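Local coordinates for uncharacterized protein (Bacteroides ovatus, PDB 4ID2) that is of unknown function but belongs to the DUF4738 family and folds into a beta-barrel-like structure, at residues Asn71-His76 with Ser106-Ile111. Residues are numbered along the deposited sequence; the frame is centred on the assembly and turned at random.
Sequences NKIVLH and SILEGI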
# COMPACT_ATOMS: atom_id res chain seq x y z
N ASN A 71 -19.26 0.51 15.94
CA ASN A 71 -19.21 1.82 16.58
C ASN A 71 -19.76 2.94 15.72
O ASN A 71 -19.80 2.84 14.49
CB ASN A 71 -17.75 2.18 16.93
CG ASN A 71 -17.06 1.14 17.77
OD1 ASN A 71 -17.33 1.00 18.96
ND2 ASN A 71 -16.14 0.39 17.17
N LYS A 72 -20.12 4.04 16.39
CA LYS A 72 -20.48 5.31 15.77
C LYS A 72 -19.42 6.31 16.22
O LYS A 72 -18.88 6.15 17.31
CB LYS A 72 -21.90 5.78 16.13
CG LYS A 72 -22.13 6.16 17.59
CD LYS A 72 -23.59 6.57 17.83
CE LYS A 72 -23.83 6.95 19.26
NZ LYS A 72 -25.22 7.42 19.48
N ILE A 73 -19.11 7.32 15.39
CA ILE A 73 -18.14 8.34 15.76
C ILE A 73 -18.78 9.70 15.55
O ILE A 73 -19.09 10.05 14.42
CB ILE A 73 -16.80 8.20 14.99
CG1 ILE A 73 -16.06 6.93 15.46
CG2 ILE A 73 -15.92 9.43 15.24
CD1 ILE A 73 -14.77 6.62 14.80
N VAL A 74 -18.95 10.48 16.63
CA VAL A 74 -19.50 11.83 16.51
C VAL A 74 -18.32 12.78 16.32
O VAL A 74 -17.44 12.83 17.18
CB VAL A 74 -20.36 12.23 17.73
CG1 VAL A 74 -20.84 13.68 17.61
CG2 VAL A 74 -21.55 11.28 17.90
N LEU A 75 -18.28 13.52 15.20
CA LEU A 75 -17.25 14.51 14.91
C LEU A 75 -17.91 15.88 15.02
O LEU A 75 -18.79 16.18 14.23
CB LEU A 75 -16.63 14.26 13.52
CG LEU A 75 -15.82 15.41 12.85
CD1 LEU A 75 -14.77 15.99 13.75
CD2 LEU A 75 -15.11 14.90 11.60
N HIS A 76 -17.54 16.68 16.04
CA HIS A 76 -18.06 18.03 16.25
C HIS A 76 -16.94 19.04 15.99
O HIS A 76 -16.04 19.21 16.83
CB HIS A 76 -18.65 18.21 17.66
CG HIS A 76 -19.52 19.43 17.80
ND1 HIS A 76 -20.22 19.67 18.96
CD2 HIS A 76 -19.80 20.41 16.91
CE1 HIS A 76 -20.89 20.80 18.76
NE2 HIS A 76 -20.68 21.27 17.54
N SER A 106 -16.23 -5.43 8.52
CA SER A 106 -15.35 -4.52 9.28
C SER A 106 -16.11 -3.67 10.32
O SER A 106 -17.33 -3.61 10.26
CB SER A 106 -14.62 -3.58 8.33
OG SER A 106 -15.45 -2.53 7.86
N ILE A 107 -15.38 -2.99 11.23
CA ILE A 107 -15.99 -2.10 12.23
C ILE A 107 -15.32 -0.72 12.18
O ILE A 107 -14.10 -0.65 12.00
CB ILE A 107 -15.98 -2.68 13.67
CG1 ILE A 107 -14.57 -3.04 14.14
CG2 ILE A 107 -16.91 -3.89 13.77
CD1 ILE A 107 -14.48 -3.36 15.62
N LEU A 108 -16.10 0.37 12.36
CA LEU A 108 -15.55 1.73 12.37
C LEU A 108 -14.62 1.84 13.57
O LEU A 108 -15.05 1.64 14.70
CB LEU A 108 -16.66 2.79 12.41
CG LEU A 108 -16.19 4.25 12.36
CD1 LEU A 108 -15.42 4.55 11.07
CD2 LEU A 108 -17.35 5.22 12.49
N GLU A 109 -13.34 2.09 13.32
CA GLU A 109 -12.32 2.13 14.36
C GLU A 109 -12.03 3.53 14.84
O GLU A 109 -11.83 3.72 16.03
CB GLU A 109 -11.01 1.51 13.83
CG GLU A 109 -9.96 1.25 14.90
CD GLU A 109 -8.61 0.76 14.40
OE1 GLU A 109 -8.20 1.16 13.29
OE2 GLU A 109 -7.93 0.03 15.16
N GLY A 110 -11.85 4.47 13.92
CA GLY A 110 -11.47 5.81 14.33
C GLY A 110 -11.51 6.86 13.23
O GLY A 110 -11.47 6.53 12.04
N ILE A 111 -11.63 8.13 13.66
CA ILE A 111 -11.60 9.32 12.80
C ILE A 111 -10.69 10.28 13.56
O ILE A 111 -10.94 10.57 14.73
CB ILE A 111 -13.01 9.89 12.47
CG1 ILE A 111 -13.79 8.90 11.57
CG2 ILE A 111 -12.87 11.25 11.78
CD1 ILE A 111 -15.31 9.17 11.39
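Ile73 reaches from its strand into the angle between Leu108 and Ile111. Its CG1 lies 3.7 Å from Leu108 CD2, while the CG2 branch meets Ile111 CD1 at 3.9 Å. CG1 stands anti to the carbonyl carbon (chi1 -69°) and the side chain runs on extended, which brings Ile73 CD1 to the bare backbone of Gly110, 3.4 Å from Gly110 CA. A beta-branched isoleucine suits this place because its two arms serve two neighbours at once. Leu108 meets it with the CD2 branch and with CG, 3.7 Å from Ile73 CD1. Asn71, though buried, suits its place because its amide can donate to a main-chain carbonyl: ND2 bonds to Leu108 O over 3.0 Å (N-H...O 150°), nearly in line with the C=O and a little out of the amide plane. Exchanging this asparagine for a leucine would probably leave Leu108 O without this donor and remove one polar link between the strands. Nearby, Asp70 accepts from Leu108 N, and Arg51 bonds Glu109 O beside the classic bulge that Glu109 and Gly110 form opposite Ser126. The strands cross at 31°, joining the mixed sheet to the antiparallel one: side-chain packing between sheets inside a beta-barrel-like fold.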